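Local atomic coordinates of trehalose synthase regulatory protein (Candida albicans, PDB entry 5HUS), a protein that probably acts as a regulatory subunit of the trehalose-synthesising enzyme complex through a C-terminal domain related to trehalose-phosphate phosphatases of the HAD superfamily. Residues A[76-81]-A[144-149]; A[148-153]-A[192-197]. All coordinates share one frame; numbering follows the deposited sequence.

Contact 1 (A[76-81]-A[144-149]); sequences YLQRSD and ALDATV
Gln-78, at the N-cap position of helix 79-86, lies across from Leu-145 in the turn between strands 141-144 and 149-152, their CA atoms 6.3 Å apart; that turn is closed by a backbone bond from Leu-145 N to Thr-148 O. Leu-145 spreads its two methyls over the 76-81 segment, both resting on polar groups: CD1 lies 3.6 Å from Tyr-76 O, while CD2 meets the amide end of Gln-78, 3.6 Å from NE2. With its CG between the backbone N and the carbonyl carbon (chi1 70°) and the chain extended beyond, Gln-78 carries this amide out across Leu-145, the two side chains crossing at a slant. Beside them Arg-79 forms a salt bridge to Asp-146, NH2 to OD2 at 3.0 Å. The oxygen lies near the guanidinium plane, but the nitrogen comes from above the carboxylate, the two planes being 86° apart. A water accepts from Arg-79 N and NE and can donate to the same OD2. Farther along, another water donates to Tyr-76 O (2.7 Å) and to Thr-148 OG1, which is also hydrogen-bonded to Glu-97. Phe-101 makes a cation-pi contact with Arg-79. With one off-plane charged bond and water around it, this surface join probably depends on solvent as well as direct fit.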
loop_
_atom_site.group_PDB
_atom_site.type_symbol
_atom_site.label_atom_id
_atom_site.label_comp_id
_atom_site.label_asym_id
_atom_site.label_seq_id
_atom_site.Cartn_x
_atom_site.Cartn_y
_atom_site.Cartn_z
ATOM N N TYR A 76 5.439 2.143 0.548
ATOM C CA TYR A 76 5.519 3.605 0.581
ATOM C C TYR A 76 6.731 4.142 -0.165
ATOM O O TYR A 76 6.814 5.341 -0.427
ATOM C CB TYR A 76 5.570 4.122 2.021
ATOM C CG TYR A 76 4.240 4.134 2.728
ATOM C CD1 TYR A 76 3.288 5.099 2.437
ATOM C CD2 TYR A 76 3.946 3.189 3.701
ATOM C CE1 TYR A 76 2.067 5.112 3.087
ATOM C CE2 TYR A 76 2.735 3.193 4.357
ATOM C CZ TYR A 76 1.799 4.156 4.047
ATOM O OH TYR A 76 0.589 4.161 4.702
ATOM N N LEU A 77 7.669 3.259 -0.500
ATOM C CA LEU A 77 8.939 3.688 -1.078
ATOM C C LEU A 77 8.796 4.231 -2.497
ATOM O O LEU A 77 7.877 3.871 -3.230
ATOM C CB LEU A 77 9.939 2.532 -1.067
ATOM C CG LEU A 77 10.295 1.974 0.307
ATOM C CD1 LEU A 77 11.245 0.799 0.161
ATOM C CD2 LEU A 77 10.914 3.041 1.208
ATOM N N GLN A 78 9.723 5.104 -2.880
ATOM C CA GLN A 78 9.682 5.696 -4.204
ATOM C C GLN A 78 10.155 4.706 -5.260
ATOM O O GLN A 78 10.828 3.711 -4.952
ATOM C CB GLN A 78 10.526 6.972 -4.248
ATOM C CG GLN A 78 12.030 6.757 -4.155
ATOM C CD GLN A 78 12.787 8.076 -4.057
ATOM O OE1 GLN A 78 12.773 8.881 -4.986
ATOM N NE2 GLN A 78 13.432 8.307 -2.920
ATOM N N ARG A 79 9.777 4.984 -6.504
ATOM C CA ARG A 79 10.074 4.103 -7.624
ATOM C C ARG A 79 11.547 3.732 -7.687
ATOM O O ARG A 79 11.892 2.551 -7.811
ATOM C CB ARG A 79 9.649 4.757 -8.934
ATOM C CG ARG A 79 8.141 4.781 -9.150
ATOM C CD ARG A 79 7.782 5.655 -10.330
ATOM N NE ARG A 79 8.048 7.057 -10.035
ATOM C CZ ARG A 79 7.976 8.036 -10.929
ATOM N NH1 ARG A 79 7.633 7.768 -12.186
ATOM N NH2 ARG A 79 8.235 9.284 -10.563
ATOM N N SER A 80 12.411 4.735 -7.591
ATOM C CA SER A 80 13.842 4.505 -7.764
ATOM C C SER A 80 14.412 3.555 -6.705
ATOM O O SER A 80 15.267 2.725 -7.020
ATOM C CB SER A 80 14.596 5.844 -7.763
ATOM O OG SER A 80 14.383 6.563 -6.563
ATOM N N ASP A 81 13.936 3.651 -5.464
ATOM C CA ASP A 81 14.381 2.722 -4.420
ATOM C C ASP A 81 13.885 1.300 -4.677
ATOM O O ASP A 81 14.620 0.336 -4.473
ATOM C CB ASP A 81 13.923 3.188 -3.036
ATOM C CG ASP A 81 14.745 4.357 -2.510
ATOM O OD1 ASP A 81 15.747 4.714 -3.156
ATOM O OD2 ASP A 81 14.387 4.913 -1.452
ATOM N N ALA A 144 10.591 14.394 1.019
ATOM C CA ALA A 144 9.789 14.633 -0.170
ATOM C C ALA A 144 10.071 13.566 -1.221
ATOM O O ALA A 144 11.189 13.455 -1.709
ATOM C CB ALA A 144 10.068 16.025 -0.731
ATOM N N LEU A 145 9.064 12.759 -1.542
ATOM C CA LEU A 145 9.191 11.801 -2.632
ATOM C C LEU A 145 8.569 12.434 -3.887
ATOM O O LEU A 145 8.482 13.661 -3.973
ATOM C CB LEU A 145 8.545 10.467 -2.250
ATOM C CG LEU A 145 9.147 9.826 -0.987
ATOM C CD1 LEU A 145 8.583 8.435 -0.706
ATOM C CD2 LEU A 145 10.679 9.771 -1.069
ATOM N N ASP A 146 8.143 11.634 -4.859
ATOM C CA ASP A 146 7.644 12.216 -6.105
ATOM C C ASP A 146 6.170 12.607 -6.022
ATOM O O ASP A 146 5.734 13.546 -6.697
ATOM C CB ASP A 146 7.865 11.257 -7.277
ATOM C CG ASP A 146 9.338 10.995 -7.541
ATOM O OD1 ASP A 146 10.164 11.870 -7.214
ATOM O OD2 ASP A 146 9.669 9.910 -8.060
ATOM N N ALA A 147 5.408 11.902 -5.186
ATOM C CA ALA A 147 3.965 12.131 -5.085
ATOM C C ALA A 147 3.463 12.058 -3.647
ATOM O O ALA A 147 2.256 12.037 -3.403
ATOM C CB ALA A 147 3.210 11.124 -5.956
ATOM N N THR A 148 4.389 12.011 -2.696
ATOM C CA THR A 148 4.026 12.012 -1.287
ATOM C C THR A 148 5.027 12.850 -0.518
ATOM O O THR A 148 6.166 13.025 -0.953
ATOM C CB THR A 148 3.967 10.574 -0.694
ATOM O OG1 THR A 148 5.123 9.840 -1.090
ATOM C CG2 THR A 148 2.752 9.832 -1.194
ATOM N N VAL A 149 4.588 13.403 0.604
ATOM C CA VAL A 149 5.474 14.162 1.476
ATOM C C VAL A 149 5.273 13.652 2.893
ATOM O O VAL A 149 4.137 13.430 3.324
ATOM C CB VAL A 149 5.208 15.684 1.409
ATOM C CG1 VAL A 149 6.201 16.442 2.287
ATOM C CG2 VAL A 149 5.276 16.191 -0.039
HETATM O O HOH W 1 4.936 7.233 0.182
HETATM O O HOH W 2 11.571 7.676 -7.736
HETATM O O HOH W 3 8.459 7.491 -7.065
#

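Contact 2 (A[148-153]-A[192-197]); sequences TVRFHA and SVIVQK
Val-149 and Val-195 form an antiparallel hydrogen-bonded pair, as do Phe-151 and Val-193, and four backbone bonds tie the strands. The bonds Val-195 N to Val-149 O and Phe-151 N to Val-193 O are both 2.8 Å, whereas Val-149 N to Val-195 O stretches to 3.3 Å. At the non-hydrogen-bonded pairs CA-H...O contacts fill in, among them Ser-192 CA to Phe-151 O at 3.2 Å. These are the two central strands of the four-stranded antiparallel sheet of the cap domain, a smaller lobe set beside the parallel HAD core, as in related phosphatases. Apolar packing occupies the face bearing Val-149, Phe-151, Val-193 and Val-195: Phe-151 CB sits 4.0 Å from Val-193 CB, and helices 116-136 and 161-179 cover this side. The face bearing Arg-150, Ser-192 and Ile-194 is mixed. Arg-150, its CG anti to the backbone N (chi1 -165°), has Ile-194 CB centred over one guanidinium face, 4.1 Å above the plane; Ile-194 CD1 nears NH2 (3.4 Å). NH1 donates to Ser-192 OG at 3.2 Å, bent to 144° at the hydrogen, with the oxygen tilted about 20° from the guanidinium plane; Ser-192 OG also bonds to Val-189 O. His-152 NE2 bonds to Glu-143 and its ring stacks with Phe-141.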
loop_
_atom_site.group_PDB
_atom_site.type_symbol
_atom_site.label_atom_id
_atom_site.label_comp_id
_atom_site.label_asym_id
_atom_site.label_seq_id
_atom_site.Cartn_x
_atom_site.Cartn_y
_atom_site.Cartn_z
ATOM N N THR A 148 4.389 12.011 -2.696
ATOM C CA THR A 148 4.026 12.012 -1.287
ATOM C C THR A 148 5.027 12.850 -0.518
ATOM O O THR A 148 6.166 13.025 -0.953
ATOM C CB THR A 148 3.967 10.574 -0.694
ATOM O OG1 THR A 148 5.123 9.840 -1.090
ATOM C CG2 THR A 148 2.752 9.832 -1.194
ATOM N N VAL A 149 4.588 13.403 0.604
ATOM C CA VAL A 149 5.474 14.162 1.476
ATOM C C VAL A 149 5.273 13.652 2.893
ATOM O O VAL A 149 4.137 13.430 3.324
ATOM C CB VAL A 149 5.208 15.684 1.409
ATOM C CG1 VAL A 149 6.201 16.442 2.287
ATOM C CG2 VAL A 149 5.276 16.191 -0.039
ATOM N N ARG A 150 6.371 13.445 3.610
ATOM C CA ARG A 150 6.276 12.969 4.983
ATOM C C ARG A 150 7.023 13.900 5.934
ATOM O O ARG A 150 8.193 14.217 5.727
ATOM C CB ARG A 150 6.806 11.537 5.098
ATOM C CG ARG A 150 6.405 10.848 6.393
ATOM C CD ARG A 150 6.837 9.384 6.427
ATOM N NE ARG A 150 6.060 8.535 5.526
ATOM C CZ ARG A 150 5.140 7.663 5.928
ATOM N NH1 ARG A 150 4.876 7.519 7.220
ATOM N NH2 ARG A 150 4.485 6.929 5.040
ATOM N N PHE A 151 6.316 14.342 6.970
ATOM C CA PHE A 151 6.866 15.237 7.979
ATOM C C PHE A 151 7.226 14.399 9.202
ATOM O O PHE A 151 6.345 13.942 9.922
ATOM C CB PHE A 151 5.846 16.330 8.325
ATOM C CG PHE A 151 6.322 17.335 9.342
ATOM C CD1 PHE A 151 7.670 17.602 9.514
ATOM C CD2 PHE A 151 5.406 18.025 10.123
ATOM C CE1 PHE A 151 8.093 18.531 10.451
ATOM C CE2 PHE A 151 5.825 18.951 11.061
ATOM C CZ PHE A 151 7.170 19.202 11.224
ATOM N N HIS A 152 8.520 14.189 9.428
ATOM C CA HIS A 152 8.984 13.340 10.522
ATOM C C HIS A 152 9.269 14.143 11.788
ATOM O O HIS A 152 9.969 15.150 11.744
ATOM C CB HIS A 152 10.256 12.590 10.127
ATOM C CG HIS A 152 10.084 11.635 8.985
ATOM N ND1 HIS A 152 9.905 10.284 9.173
ATOM C CD2 HIS A 152 10.106 11.831 7.645
ATOM C CE1 HIS A 152 9.808 9.686 7.997
ATOM N NE2 HIS A 152 9.930 10.602 7.055
ATOM N N ALA A 153 8.743 13.681 12.916
ATOM C CA ALA A 153 9.010 14.329 14.195
ATOM C C ALA A 153 10.492 14.232 14.542
ATOM O O ALA A 153 11.063 15.156 15.118
ATOM C CB ALA A 153 8.166 13.708 15.293
ATOM N N SER A 192 4.832 10.601 12.519
ATOM C CA SER A 192 5.003 11.400 11.318
ATOM C C SER A 192 3.663 11.790 10.712
ATOM O O SER A 192 2.636 11.176 10.984
ATOM C CB SER A 192 5.837 10.645 10.281
ATOM O OG SER A 192 5.108 9.560 9.735
ATOM N N VAL A 193 3.691 12.832 9.896
ATOM C CA VAL A 193 2.534 13.220 9.105
ATOM C C VAL A 193 2.786 12.833 7.656
ATOM O O VAL A 193 3.787 13.249 7.077
ATOM C CB VAL A 193 2.262 14.732 9.198
ATOM C CG1 VAL A 193 1.084 15.126 8.305
ATOM C CG2 VAL A 193 2.010 15.142 10.642
ATOM N N ILE A 194 1.902 12.028 7.071
ATOM C CA ILE A 194 2.037 11.711 5.655
ATOM C C ILE A 194 0.966 12.423 4.836
ATOM O O ILE A 194 -0.215 12.422 5.193
ATOM C CB ILE A 194 1.974 10.192 5.380
ATOM C CG1 ILE A 194 2.117 9.929 3.877
ATOM C CG2 ILE A 194 0.694 9.576 5.929
ATOM C CD1 ILE A 194 1.945 8.487 3.492
ATOM N N VAL A 195 1.407 13.052 3.752
ATOM C CA VAL A 195 0.514 13.769 2.845
ATOM C C VAL A 195 0.382 12.962 1.552
ATOM O O VAL A 195 1.394 12.676 0.893
ATOM C CB VAL A 195 1.039 15.202 2.547
ATOM C CG1 VAL A 195 0.014 15.995 1.724
ATOM C CG2 VAL A 195 1.372 15.923 3.840
ATOM N N GLN A 196 -0.841 12.556 1.214
ATOM C CA GLN A 196 -1.053 11.790 -0.011
ATOM C C GLN A 196 -2.418 12.039 -0.636
ATOM O O GLN A 196 -3.330 12.592 0.001
ATOM C CB GLN A 196 -0.875 10.275 0.247
ATOM C CG GLN A 196 -1.976 9.673 1.059
ATOM C CD GLN A 196 -1.903 8.150 1.114
ATOM O OE1 GLN A 196 -2.913 7.468 1.271
ATOM N NE2 GLN A 196 -0.706 7.620 0.998
ATOM N N LYS A 197 -2.529 11.626 -1.895
ATOM C CA LYS A 197 -3.786 11.652 -2.625
ATOM C C LYS A 197 -4.807 10.718 -1.988
ATOM O O LYS A 197 -4.492 9.580 -1.632
ATOM C CB LYS A 197 -3.564 11.256 -4.086
ATOM C CG LYS A 197 -3.652 12.400 -5.077
ATOM C CD LYS A 197 -5.055 12.981 -5.115
ATOM C CE LYS A 197 -5.595 13.085 -6.533
ATOM N NZ LYS A 197 -6.568 14.204 -6.673
#

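Overall arrangement
The two contacts share Thr-148 and Val-149, where the turn of contact 1 runs into the strand of contact 2, and their centres lie about 11 Å apart. Contact 2 is mostly buried and stays within the antiparallel cap sheet, held by regular backbone bonding and apolar side chains. Contact 1 lies at the surface and spans the lobes, linking the region just after core strand 69-74 to that sheet's turn through charge and water instead of strand pairing. Tyr-76 joins the two: its ring makes a cation-pi contact with Arg-150, and its CE1 approaches Ile-194 CD1 to 3.4 Å. The sheet face bearing Arg-150, Ser-192 and Ile-194 is the one that meets Tyr-76 of the core lobe.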